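Local coordinates for aminopentol aminotransferase (Sphingopyxis macrogoltabida, PDB 6HBS), which transfers the amino group of aminopentol, hydrolysed fumonisin B1, to pyruvate with the help of pyridoxal 5'-phosphate, giving 2-keto-HFB1 and L-alanine, at residues Arg135-Cys140 against Lys183-Asp188; Ile189-Ala194 against Leu226-Asp231; Tyr170-Ala175 against Leu210-Thr215; Asp120-Ala125 against Ser149-Pro154; Ala109-Phe114 against Asn273-Ala278. All coordinates share one frame; numbering follows the deposited sequence. Where two conformers were deposited one is given.

Interaction 1: residues Arg135-Cys140 against Lys183-Asp188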
# COMPACT_ATOMS: atom_id res chain seq x y z
N ARG A 135 20.21 17.54 -0.42
CA ARG A 135 20.92 17.12 0.79
C ARG A 135 20.48 15.72 1.20
O ARG A 135 19.49 15.16 0.66
CB ARG A 135 20.67 18.07 1.96
CG ARG A 135 21.08 19.50 1.66
CD ARG A 135 20.41 20.43 2.65
NE ARG A 135 20.50 21.83 2.27
CZ ARG A 135 19.73 22.79 2.75
NH1 ARG A 135 19.84 24.00 2.26
NH2 ARG A 135 18.86 22.53 3.72
N LYS A 136 21.20 15.14 2.16
CA LYS A 136 21.03 13.74 2.46
C LYS A 136 20.27 13.48 3.77
O LYS A 136 19.58 12.45 3.86
CB LYS A 136 22.39 13.04 2.53
CG LYS A 136 23.15 13.01 1.22
CD LYS A 136 24.43 12.26 1.36
CE LYS A 136 25.23 12.20 0.08
NZ LYS A 136 26.47 11.43 0.29
N THR A 137 20.45 14.35 4.79
CA THR A 137 20.13 13.93 6.15
C THR A 137 18.65 14.16 6.47
O THR A 137 18.11 15.26 6.33
CB THR A 137 21.06 14.57 7.21
OG1 THR A 137 22.42 14.22 6.90
CG2 THR A 137 20.72 14.07 8.60
N ILE A 138 18.02 13.10 6.95
CA ILE A 138 16.65 13.15 7.45
C ILE A 138 16.68 13.07 8.98
O ILE A 138 17.24 12.13 9.53
CB ILE A 138 15.82 12.00 6.83
CG1 ILE A 138 15.75 12.13 5.31
CG2 ILE A 138 14.44 11.94 7.45
CD1 ILE A 138 14.89 13.25 4.79
N LEU A 139 16.10 14.06 9.65
CA LEU A 139 16.08 14.05 11.13
C LEU A 139 14.76 13.45 11.65
O LEU A 139 13.69 13.99 11.34
CB LEU A 139 16.26 15.47 11.65
CG LEU A 139 17.61 16.12 11.33
CD1 LEU A 139 17.72 17.51 11.96
CD2 LEU A 139 18.76 15.22 11.72
N CYS A 140 14.85 12.41 12.48
CA CYS A 140 13.67 11.82 13.12
C CYS A 140 13.92 11.76 14.64
O CYS A 140 15.07 11.77 15.08
CB CYS A 140 13.40 10.42 12.57
SG CYS A 140 13.07 10.44 10.78
N LYS A 183 23.00 21.04 13.69
CA LYS A 183 24.40 21.52 13.61
C LYS A 183 25.36 20.34 13.48
O LYS A 183 26.44 20.50 12.92
CB LYS A 183 24.74 22.44 14.79
CG LYS A 183 24.10 23.81 14.70
CD LYS A 183 24.06 24.54 16.01
CE LYS A 183 23.03 25.66 16.02
NZ LYS A 183 23.20 26.53 14.83
N ALA A 184 24.97 19.17 13.97
CA ALA A 184 25.78 17.98 13.87
C ALA A 184 25.93 17.52 12.41
O ALA A 184 26.90 16.91 12.09
CB ALA A 184 25.19 16.89 14.73
N HIS A 185 24.96 17.86 11.55
CA HIS A 185 24.97 17.61 10.13
C HIS A 185 24.81 18.95 9.41
O HIS A 185 23.96 19.10 8.50
CB HIS A 185 23.85 16.61 9.79
CG HIS A 185 24.15 15.21 10.24
ND1 HIS A 185 23.77 14.72 11.47
CD2 HIS A 185 24.85 14.23 9.64
CE1 HIS A 185 24.21 13.50 11.60
NE2 HIS A 185 24.88 13.18 10.50
N ASP A 186 25.57 19.95 9.87
CA ASP A 186 25.42 21.29 9.41
C ASP A 186 25.44 21.33 7.87
O ASP A 186 26.32 20.75 7.27
CB ASP A 186 26.57 22.18 9.89
CG ASP A 186 26.30 23.64 9.68
OD1 ASP A 186 25.45 24.17 10.41
OD2 ASP A 186 26.94 24.23 8.80
N GLY A 187 24.46 22.01 7.27
CA GLY A 187 24.37 22.21 5.82
C GLY A 187 23.76 21.03 5.06
O GLY A 187 23.62 21.07 3.83
N ASP A 188 23.41 19.94 5.76
CA ASP A 188 23.01 18.74 5.02
C ASP A 188 21.62 18.25 5.45
O ASP A 188 21.33 17.07 5.25
CB ASP A 188 24.02 17.61 5.21
CG ASP A 188 23.77 16.42 4.30
OD1 ASP A 188 23.48 16.62 3.10
OD2 ASP A 188 23.84 15.30 4.81
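R135 and D188 come closest along the backbone, their CA atoms 5.0 Å apart, where the start of strand 137-141 meets a type II beta turn running from H185 to D188. The turn is closed by its own backbone bond from D188 N to H185 O, and G187 occupies its third position with a positive phi of 83°. One backbone bond ties it to the strand, T137 N to D188 O at 2.9 Å.

The side chain of D188 does the rest. With CG anti to the backbone N (chi1 -171°), its carboxylate swings across the strand and takes one donor on each oxygen: K136 N binds OD1 at 2.9 Å, and T137 OG1 gives its proton to OD2 at 2.7 Å. Both donors sit well above the carboxylate plane rather than within it, so the group is gripped through a face. T137 is thus held twice, by backbone and by hydroxyl, while its other branch serves a different partner: CG2 rests over one face of the H185 imidazole, a CH-pi contact 4.2 Å from the ring centroid and offset toward the rim. The aliphatic part of R135 lies along the G187-D188 backbone, CD approaching G187 O at 3.5 Å. Its guanidinium is occupied elsewhere, by T223 O and I189 O.

This is a surface contact, away from the cofactor. It fastens the last turn of a beta-alpha-beta crossover, in which strand 167-170 leads through helix 175-184 to strand 189-194, the latter returning beside strand 137-141 and parallel to it.

Interaction 2: residues Ile189-Ala194 against Leu226-Asp231. With PLP (pyridoxal-5'-phosphate), chain C.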
# COMPACT_ATOMS: atom_id res chain seq x y z
N ILE A 189 20.79 19.11 6.05
CA ILE A 189 19.46 18.61 6.51
C ILE A 189 18.45 18.77 5.36
O ILE A 189 18.16 19.87 4.89
CB ILE A 189 18.95 19.28 7.80
CG1 ILE A 189 19.98 19.21 8.93
CG2 ILE A 189 17.60 18.68 8.20
CD1 ILE A 189 20.43 17.83 9.27
N ALA A 190 17.89 17.64 4.95
CA ALA A 190 16.86 17.62 3.91
C ALA A 190 15.48 17.87 4.53
O ALA A 190 14.65 18.59 3.98
CB ALA A 190 16.90 16.29 3.20
N ALA A 191 15.25 17.27 5.71
CA ALA A 191 13.97 17.38 6.39
C ALA A 191 14.07 17.02 7.87
O ALA A 191 14.96 16.26 8.28
CB ALA A 191 12.98 16.49 5.71
N VAL A 192 13.09 17.53 8.62
CA VAL A 192 12.73 17.13 9.98
C VAL A 192 11.34 16.46 9.93
O VAL A 192 10.36 17.09 9.50
CB VAL A 192 12.63 18.36 10.91
CG1 VAL A 192 12.02 17.99 12.26
CG2 VAL A 192 13.96 19.06 11.10
N PHE A 193 11.27 15.23 10.39
CA PHE A 193 10.01 14.54 10.61
C PHE A 193 9.65 14.67 12.09
O PHE A 193 10.52 14.40 12.97
CB PHE A 193 10.11 13.05 10.28
CG PHE A 193 10.03 12.70 8.81
CD1 PHE A 193 11.01 13.11 7.93
CD2 PHE A 193 8.97 11.95 8.32
CE1 PHE A 193 10.94 12.78 6.58
CE2 PHE A 193 8.90 11.62 6.98
CZ PHE A 193 9.88 12.04 6.11
N ALA A 194 8.39 15.05 12.35
CA ALA A 194 7.80 15.07 13.69
C ALA A 194 6.37 14.51 13.63
O ALA A 194 5.59 14.93 12.82
CB ALA A 194 7.81 16.49 14.18
N LEU A 226 12.84 20.86 4.82
CA LEU A 226 11.36 20.78 4.90
C LEU A 226 10.94 20.24 6.25
O LEU A 226 11.43 19.20 6.68
CB LEU A 226 10.83 19.87 3.79
CG LEU A 226 11.14 20.30 2.37
CD1 LEU A 226 10.38 19.43 1.37
CD2 LEU A 226 10.82 21.75 2.14
N LEU A 227 9.94 20.91 6.85
CA LEU A 227 9.25 20.42 8.04
C LEU A 227 8.12 19.49 7.60
O LEU A 227 7.22 19.90 6.86
CB LEU A 227 8.69 21.57 8.87
CG LEU A 227 7.99 21.13 10.15
CD1 LEU A 227 8.91 20.28 11.01
CD2 LEU A 227 7.46 22.32 10.94
N VAL A 228 8.19 18.26 8.07
CA VAL A 228 7.23 17.22 7.74
C VAL A 228 6.51 16.81 9.03
O VAL A 228 7.13 16.26 9.94
CB VAL A 228 7.92 16.01 7.10
CG1 VAL A 228 6.87 15.00 6.65
CG2 VAL A 228 8.85 16.40 5.94
N VAL A 229 5.19 17.03 9.08
CA VAL A 229 4.42 16.52 10.22
C VAL A 229 3.80 15.19 9.80
O VAL A 229 3.06 15.14 8.82
CB VAL A 229 3.37 17.52 10.69
CG1 VAL A 229 2.35 16.89 11.61
CG2 VAL A 229 4.03 18.71 11.37
N ASP A 230 4.08 14.12 10.55
CA ASP A 230 3.50 12.83 10.28
C ASP A 230 2.17 12.72 11.04
O ASP A 230 2.17 12.39 12.20
CB ASP A 230 4.47 11.70 10.59
CG ASP A 230 3.92 10.34 10.29
OD1 ASP A 230 2.71 10.26 9.96
OD2 ASP A 230 4.66 9.36 10.50
N ASP A 231 1.06 12.98 10.33
CA ASP A 231 -0.28 13.01 10.89
C ASP A 231 -1.05 11.74 10.54
O ASP A 231 -2.30 11.75 10.60
CB ASP A 231 -1.06 14.24 10.44
CG ASP A 231 -1.45 15.15 11.58
OD1 ASP A 231 -1.75 14.63 12.69
OD2 ASP A 231 -1.51 16.38 11.32
N1 PLP C . 3.26 7.06 10.62
C2 PLP C . 2.60 6.96 11.80
C2A PLP C . 2.68 8.06 12.84
C3 PLP C . 1.74 5.81 12.04
O3 PLP C . 1.06 5.69 13.20
C4 PLP C . 1.62 4.77 10.99
C4A PLP C . 0.72 3.61 11.26
C5 PLP C . 2.45 4.96 9.77
C6 PLP C . 3.21 6.12 9.65
C5A PLP C . 2.46 3.96 8.61
O4P PLP C . 1.12 3.76 8.08
P PLP C . 0.88 2.30 7.45
O1P PLP C . 0.89 1.31 8.53
O2P PLP C . 2.04 2.08 6.53
O3P PLP C . -0.48 2.50 6.80
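V228 CG1 lies over one face of the F193 ring, 4.1 Å from its centroid, and this CH-pi contact centres the apolar packing between the two strands. The two side chains run side by side on the same face of the sheet, where V228 CG2 also meets A191 CB at 4.1 Å. On the opposite face L227 CD1 touches V192 CG1 obliquely. The ring of F193 is met edge-to-face by H146 and W151 as well.

Around this packing runs a parallel ladder of five backbone bonds, from L226 N to A190 O at one end to D230 N to A194 O, 2.8 Å, at the other. Strand axes 4.8 Å apart and 24° askew show the usual twist.

The polar edge is D230. Its CG, anti to the backbone N (chi1 -179°), points the carboxylate at the cofactor, where OD2 lies 2.7 Å from PLP N1 and also pairs with H146 ND1; OD1 accepts from V232 N. Replacing D230 by an alanine is likely to leave the pyridine nitrogen and H146 without their carboxylate partner. A carboxylate near the C-terminal end of a parallel strand, facing the pyridine nitrogen, is a hallmark of fold-type I PLP enzymes.

Interaction 3: residues Tyr170-Ala175 against Leu210-Thr215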
# COMPACT_ATOMS: atom_id res chain seq x y z
N TYR A 170 17.05 13.00 17.01
CA TYR A 170 16.96 13.98 18.08
C TYR A 170 15.98 13.42 19.13
O TYR A 170 15.26 12.46 18.86
CB TYR A 170 16.52 15.35 17.55
CG TYR A 170 15.13 15.36 16.95
CD1 TYR A 170 14.90 15.08 15.61
CD2 TYR A 170 14.02 15.60 17.74
CE1 TYR A 170 13.62 15.07 15.07
CE2 TYR A 170 12.74 15.60 17.22
CZ TYR A 170 12.53 15.33 15.88
OH TYR A 170 11.23 15.29 15.41
N THR A 171 15.96 14.03 20.32
CA THR A 171 14.98 13.67 21.39
C THR A 171 13.69 14.46 21.19
O THR A 171 13.71 15.69 21.13
CB THR A 171 15.55 13.94 22.79
OG1 THR A 171 16.72 13.15 22.83
CG2 THR A 171 14.61 13.56 23.91
N TYR A 172 12.56 13.76 21.09
CA TYR A 172 11.29 14.41 20.90
C TYR A 172 11.06 15.40 22.04
O TYR A 172 11.33 15.05 23.18
CB TYR A 172 10.13 13.39 20.84
CG TYR A 172 8.84 14.01 20.35
CD1 TYR A 172 8.61 14.20 18.99
CD2 TYR A 172 7.87 14.45 21.23
CE1 TYR A 172 7.44 14.78 18.52
CE2 TYR A 172 6.69 15.01 20.77
CZ TYR A 172 6.46 15.16 19.42
OH TYR A 172 5.33 15.78 18.97
N ASN A 173 10.51 16.58 21.71
CA ASN A 173 10.11 17.59 22.67
C ASN A 173 11.33 18.28 23.30
O ASN A 173 11.17 18.97 24.30
CB ASN A 173 9.14 17.07 23.75
CG ASN A 173 7.70 17.42 23.41
OD1 ASN A 173 7.48 18.30 22.59
ND2 ASN A 173 6.74 16.77 24.06
N ASP A 174 12.51 18.14 22.69
CA ASP A 174 13.76 18.72 23.21
C ASP A 174 14.31 19.67 22.14
O ASP A 174 14.99 19.21 21.19
CB ASP A 174 14.72 17.61 23.64
CG ASP A 174 16.00 18.12 24.31
OD1 ASP A 174 16.33 19.31 24.12
OD2 ASP A 174 16.63 17.33 25.00
N ALA A 175 13.99 20.96 22.28
CA ALA A 175 14.40 22.00 21.33
C ALA A 175 15.94 22.05 21.17
O ALA A 175 16.46 22.20 20.06
CB ALA A 175 13.85 23.33 21.79
N LEU A 210 5.39 23.73 22.71
CA LEU A 210 5.42 24.86 21.83
C LEU A 210 6.87 25.19 21.45
O LEU A 210 7.16 25.44 20.29
CB LEU A 210 4.74 26.01 22.58
CG LEU A 210 4.51 27.28 21.78
CD1 LEU A 210 3.84 26.98 20.45
CD2 LEU A 210 3.69 28.27 22.60
N GLU A 211 7.79 25.19 22.42
CA GLU A 211 9.13 25.64 22.12
C GLU A 211 9.76 24.64 21.15
O GLU A 211 10.54 25.03 20.28
CB GLU A 211 9.98 25.87 23.38
CG GLU A 211 10.65 27.24 23.37
CD GLU A 211 9.74 28.40 22.96
OE1 GLU A 211 10.00 29.01 21.90
OE2 GLU A 211 8.75 28.66 23.67
N PHE A 212 9.41 23.36 21.30
CA PHE A 212 9.96 22.31 20.42
C PHE A 212 9.48 22.56 18.98
O PHE A 212 10.27 22.56 18.06
CB PHE A 212 9.62 20.92 20.98
CG PHE A 212 9.81 19.82 19.97
CD1 PHE A 212 11.08 19.46 19.55
CD2 PHE A 212 8.72 19.18 19.40
CE1 PHE A 212 11.26 18.45 18.62
CE2 PHE A 212 8.90 18.17 18.47
CZ PHE A 212 10.16 17.82 18.06
N ALA A 213 8.18 22.81 18.82
CA ALA A 213 7.54 22.98 17.51
C ALA A 213 8.06 24.25 16.81
O ALA A 213 8.35 24.21 15.63
CB ALA A 213 6.03 22.97 17.66
N ARG A 214 8.19 25.35 17.56
CA ARG A 214 8.74 26.58 17.03
C ARG A 214 10.18 26.37 16.57
O ARG A 214 10.57 26.79 15.51
CB ARG A 214 8.68 27.70 18.06
CG ARG A 214 7.29 28.28 18.21
CD ARG A 214 7.15 29.09 19.48
NE ARG A 214 5.81 29.65 19.53
CZ ARG A 214 5.31 30.35 20.54
NH1 ARG A 214 5.90 30.35 21.73
NH2 ARG A 214 4.21 31.07 20.36
N THR A 215 10.99 25.70 17.38
CA THR A 215 12.35 25.46 16.99
C THR A 215 12.40 24.61 15.69
O THR A 215 13.21 24.86 14.82
CB THR A 215 13.14 24.80 18.10
OG1 THR A 215 13.06 25.66 19.24
CG2 THR A 215 14.57 24.53 17.69
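A peptide nitrogen rides over an aromatic ring here: N173 N stands 3.5 Å above the plane of F212, over the centre of the phenyl group, with N173 CA at 3.5 Å from F212 CG. The turn T171-D174, of type II, thus sets N173 N and CA over one face of a side chain sent out from helix 210-223. No hydrogen bond joins the two segments, and F212 carries most of the contact.

Its ring is reached from several directions. Placed anti to the backbone N (chi1 164°), F212 CG projects the phenyl group away from its helix and toward two tyrosines that meet different parts of its rim. The edge of F212 faces the ring of Y172 in an edge-to-face pair, with centroids 4.9 Å apart and CE2 above the rim of the tyrosine. Y170 is met differently, rim to rim, its CE2 coming to 3.5 Å from F212 CE1 while the planes differ by 35°. N173 OD1 adds a polar touch at 3.5 Å from F212 CD2, its amide almost perpendicular to the phenyl plane. Farther along, A175 CB packs on T215 OG1, a hydroxyl that donates to E211 O one helical turn back.

The polar ends of the cluster are held by their surroundings: Y170 OH by F193 O, Y172 OH by T195 O, and the amide of N173 by L207 O and Q209 N. D174 caps S177 N at the start of helix 175-184, so the turn joins strand 167-170 to that helix while F212 of helix 210-223, touching L178 too, packs alongside both.

Interaction 4: residues Asp120-Ala125 against Ser149-Pro154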
# COMPACT_ATOMS: atom_id res chain seq x y z
N ASP A 120 3.95 4.70 2.59
CA ASP A 120 4.12 5.24 1.24
C ASP A 120 4.26 6.77 1.31
O ASP A 120 5.12 7.35 0.60
CB ASP A 120 2.92 4.90 0.32
CG ASP A 120 2.58 3.42 0.12
OD1 ASP A 120 3.43 2.56 0.45
OD2 ASP A 120 1.45 3.13 -0.37
N ALA A 121 3.41 7.42 2.13
CA ALA A 121 3.41 8.88 2.24
C ALA A 121 4.69 9.36 2.94
O ALA A 121 5.28 10.32 2.54
CB ALA A 121 2.18 9.39 2.94
N THR A 122 5.12 8.66 3.99
CA THR A 122 6.33 9.13 4.72
C THR A 122 7.59 8.91 3.87
O THR A 122 8.48 9.76 3.87
CB THR A 122 6.43 8.51 6.11
OG1 THR A 122 6.54 7.08 5.98
CG2 THR A 122 5.27 8.89 7.00
N SER A 123 7.65 7.78 3.16
CA SER A 123 8.76 7.47 2.27
C SER A 123 8.82 8.47 1.11
O SER A 123 9.91 8.93 0.76
CB SER A 123 8.66 6.06 1.77
OG SER A 123 9.06 5.16 2.78
N THR A 124 7.65 8.82 0.56
CA THR A 124 7.54 9.82 -0.49
C THR A 124 8.05 11.17 0.03
O THR A 124 8.81 11.86 -0.68
CB THR A 124 6.13 9.92 -1.08
OG1 THR A 124 5.73 8.64 -1.60
CG2 THR A 124 6.07 10.94 -2.19
N ALA A 125 7.65 11.55 1.26
CA ALA A 125 8.10 12.81 1.86
C ALA A 125 9.63 12.83 1.98
O ALA A 125 10.27 13.86 1.70
CB ALA A 125 7.43 13.01 3.20
N SER A 149 9.23 0.64 6.62
CA SER A 149 10.18 0.58 5.49
C SER A 149 11.60 0.31 6.01
O SER A 149 11.91 0.49 7.19
CB SER A 149 10.12 1.86 4.65
OG SER A 149 8.79 2.17 4.26
N PRO A 150 12.57 -0.11 5.14
CA PRO A 150 13.93 -0.34 5.62
C PRO A 150 14.50 0.89 6.35
O PRO A 150 15.25 0.71 7.33
CB PRO A 150 14.70 -0.72 4.34
CG PRO A 150 13.62 -1.34 3.45
CD PRO A 150 12.37 -0.50 3.73
N TRP A 151 14.16 2.11 5.92
CA TRP A 151 14.76 3.32 6.55
C TRP A 151 14.24 3.57 7.97
O TRP A 151 14.87 4.34 8.70
CB TRP A 151 14.61 4.60 5.71
CG TRP A 151 13.23 5.19 5.55
CD1 TRP A 151 12.29 4.81 4.64
CD2 TRP A 151 12.66 6.29 6.29
NE1 TRP A 151 11.17 5.59 4.76
CE2 TRP A 151 11.37 6.52 5.75
CE3 TRP A 151 13.11 7.13 7.33
CZ2 TRP A 151 10.52 7.52 6.22
CZ3 TRP A 151 12.28 8.14 7.78
CH2 TRP A 151 10.99 8.32 7.25
N ASN A 152 13.08 3.01 8.34
CA ASN A 152 12.46 3.46 9.59
C ASN A 152 11.85 2.32 10.42
O ASN A 152 11.40 2.59 11.51
CB ASN A 152 11.42 4.57 9.35
CG ASN A 152 10.28 4.14 8.43
OD1 ASN A 152 10.18 2.97 8.05
ND2 ASN A 152 9.45 5.10 8.02
N THR A 153 11.85 1.07 9.95
CA THR A 153 11.20 -0.02 10.70
C THR A 153 11.87 -0.15 12.08
O THR A 153 13.11 -0.08 12.19
CB THR A 153 11.20 -1.33 9.90
OG1 THR A 153 10.52 -2.34 10.65
CG2 THR A 153 12.59 -1.85 9.59
N PRO A 154 11.07 -0.34 13.16
CA PRO A 154 11.60 -0.37 14.53
C PRO A 154 12.35 -1.65 14.92
O PRO A 154 13.04 -1.65 15.94
CB PRO A 154 10.34 -0.27 15.42
CG PRO A 154 9.23 -0.89 14.55
CD PRO A 154 9.59 -0.48 13.13
O HOH W 1 7.99 4.47 5.51
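A direct hydrogen bond joins the helix to the loop: W151 NE1 donates to S123 OG at 2.9 Å, almost straight (164°), with the hydroxyl oxygen in the plane of the indole and at its edge. S123 has two conformers, and its bonds are those of the one described. Held between its backbone N and carbonyl carbon (chi1 69°), W151 CG carries the ring toward the helix so that the N-H meets the serine. With a lysine in its place the indole is gone, which would probably leave S123 OG without this donor and open a gap beside T122 O and the F193 ring.

A water supplies the second kind of link, bound to four groups at once. It donates to T122 OG1 and accepts from N152 ND2, each at 3.0 Å, and it also bonds S123 OG and, at 2.7 Å, S149 OG. In the large PLP-binding domain of this class-III aminotransferase, helix 118-133 begins beside the cofactor and the loop after strand 137-141 passes along the helix; the side chain of T122 comes within about 4 Å of PLP, nearest atoms, and its hydroxyl also bonds H146 O.

Van der Waals contacts are few. W151 CZ2 passes T122 O at 3.8 Å, and N152 ND2 lies 3.2 Å above the W151 indole, next to it in the loop, offset toward the rim. At the dimer interface, P150 packs on M126 of the second subunit.

Interaction 5: residues Ala109-Phe114 against Asn273-Ala278. With MG (magnesium ion), chain D.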
# COMPACT_ATOMS: atom_id res chain seq x y z
N ALA A 109 -1.23 23.48 2.83
CA ALA A 109 -1.06 22.68 1.61
C ALA A 109 -1.70 23.38 0.40
O ALA A 109 -2.78 23.96 0.53
CB ALA A 109 -1.68 21.33 1.80
N ASP A 110 -1.04 23.21 -0.75
CA ASP A 110 -1.49 23.63 -2.08
C ASP A 110 -1.71 22.43 -3.01
O ASP A 110 -2.39 22.58 -4.03
CB ASP A 110 -0.50 24.62 -2.68
CG ASP A 110 -0.21 25.77 -1.73
OD1 ASP A 110 -1.17 26.42 -1.34
OD2 ASP A 110 0.94 25.93 -1.33
N TRP A 111 -1.17 21.25 -2.67
CA TRP A 111 -1.32 20.07 -3.50
C TRP A 111 -1.42 18.80 -2.66
O TRP A 111 -1.01 18.78 -1.51
CB TRP A 111 -0.20 20.00 -4.55
CG TRP A 111 1.19 20.01 -4.00
CD1 TRP A 111 2.04 21.08 -3.96
CD2 TRP A 111 1.90 18.91 -3.40
NE1 TRP A 111 3.24 20.73 -3.41
CE2 TRP A 111 3.19 19.40 -3.05
CE3 TRP A 111 1.61 17.57 -3.16
CZ2 TRP A 111 4.14 18.60 -2.43
CZ3 TRP A 111 2.56 16.78 -2.54
CH2 TRP A 111 3.82 17.29 -2.20
N ALA A 112 -1.91 17.73 -3.29
CA ALA A 112 -1.98 16.41 -2.67
C ALA A 112 -1.48 15.32 -3.62
O ALA A 112 -1.67 15.40 -4.81
CB ALA A 112 -3.39 16.16 -2.24
N MET A 113 -0.89 14.27 -3.05
CA MET A 113 -0.62 13.02 -3.72
C MET A 113 -1.23 11.89 -2.89
O MET A 113 -1.21 11.96 -1.64
CB MET A 113 0.89 12.81 -3.91
CG MET A 113 1.53 13.89 -4.77
SD MET A 113 3.33 13.76 -4.81
CE MET A 113 3.57 12.35 -5.88
N PHE A 114 -1.83 10.89 -3.57
CA PHE A 114 -2.53 9.79 -2.92
C PHE A 114 -1.77 8.51 -3.18
O PHE A 114 -1.27 8.28 -4.31
CB PHE A 114 -4.00 9.73 -3.38
CG PHE A 114 -4.75 10.98 -3.03
CD1 PHE A 114 -5.01 11.30 -1.70
CD2 PHE A 114 -5.11 11.90 -4.00
CE1 PHE A 114 -5.61 12.50 -1.36
CE2 PHE A 114 -5.68 13.12 -3.65
CZ PHE A 114 -5.92 13.41 -2.34
N ASN A 273 3.34 24.79 -2.06
CA ASN A 273 3.88 25.13 -3.37
C ASN A 273 5.41 25.12 -3.37
O ASN A 273 6.01 24.81 -4.37
CB ASN A 273 3.29 26.45 -3.87
CG ASN A 273 1.93 26.23 -4.51
OD1 ASN A 273 1.68 25.16 -5.07
ND2 ASN A 273 1.04 27.20 -4.39
N LYS A 274 6.04 25.40 -2.24
CA LYS A 274 7.51 25.41 -2.16
C LYS A 274 8.07 24.07 -2.65
O LYS A 274 9.14 24.04 -3.30
CB LYS A 274 7.89 25.73 -0.71
CG LYS A 274 9.33 25.42 -0.31
CD LYS A 274 9.78 26.22 0.89
CE LYS A 274 9.51 25.50 2.19
NZ LYS A 274 9.61 26.41 3.36
N ALA A 275 7.37 22.97 -2.34
CA ALA A 275 7.84 21.60 -2.59
C ALA A 275 7.30 20.99 -3.89
O ALA A 275 7.57 19.82 -4.15
CB ALA A 275 7.44 20.71 -1.43
N ARG A 276 6.53 21.75 -4.67
CA ARG A 276 5.77 21.22 -5.80
C ARG A 276 6.72 20.68 -6.88
O ARG A 276 6.49 19.57 -7.41
CB ARG A 276 4.83 22.29 -6.37
CG ARG A 276 3.90 21.77 -7.46
CD ARG A 276 3.08 22.86 -8.12
NE ARG A 276 2.05 23.39 -7.25
CZ ARG A 276 0.79 22.94 -7.21
NH1 ARG A 276 0.43 21.94 -8.00
NH2 ARG A 276 -0.06 23.47 -6.34
N ASP A 277 7.81 21.41 -7.18
CA ASP A 277 8.71 20.98 -8.26
C ASP A 277 9.37 19.65 -7.92
O ASP A 277 9.52 18.81 -8.81
CB ASP A 277 9.83 21.99 -8.57
CG ASP A 277 9.36 23.19 -9.37
OD1 ASP A 277 8.31 23.09 -10.03
OD2 ASP A 277 10.04 24.22 -9.30
N ALA A 278 9.79 19.48 -6.66
CA ALA A 278 10.44 18.24 -6.24
C ALA A 278 9.44 17.07 -6.29
O ALA A 278 9.79 15.95 -6.60
CB ALA A 278 11.00 18.40 -4.86
MG MG D . -4.81 24.51 1.61
O HOH W 2 -6.55 25.45 2.98
O HOH W 3 -5.53 25.81 -0.32
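A classic beta bulge, in which D110 and W111 both face G271, opens strand 111-115, the outermost of the central sheet within this chain, and the contact joins that bulge to the short 3-10 turn leading into helix 276-281. D110 OD2 accepts a hydrogen bond from N273 N at 2.8 Å, using the anti lone pair of the carboxylate. The N273 amide lies over the aspartate with their planes only 18° apart, and D110 CB comes to 3.3 Å from N273 OD1.

W111 reaches farther along the turn. Its NE1 comes to 3.5 Å from R276 CA while donating to S272 O, and CZ2 touches A275 CB at 4.0 Å. The arginine slides by in the reverse direction, its chain bent at chi3 (-72°) so that one face of the guanidinium covers W111 CD1. R276 NH2 also bonds R16 O of the second subunit, and W111 packs on P19 there.

Beside the bulge, A109 O binds the magnesium ion with V103 O, V106 O and two waters. Within the turn, R276 grips N273 side-on: NE and NH2 both donate to N273 OD1, at 2.8 Å and 2.7 Å, in the guanidinium plane.

Overall arrangement
Interactions 1, 2 and 5 all reach the seven-stranded sheet, but at different depths. Interaction 2 is wholly buried, pairing two interior strands through a regular ladder and ending at the cofactor. Interaction 1 lies at the surface and depends on a carboxylate; T137 and L139 bond the strand of interaction 2. Between these extremes, interactions 3, 4 and 5 are partly buried. Interaction 5 belongs to the strand outermost in the sheet within this chain and, like interaction 4, touches the second subunit. Interaction 3 replaces hydrogen bonds with aromatic packing, whereas in interaction 4 a tryptophan N-H and a four-bonded water join helix to loop. F193 connects interactions 2, 3 and 4.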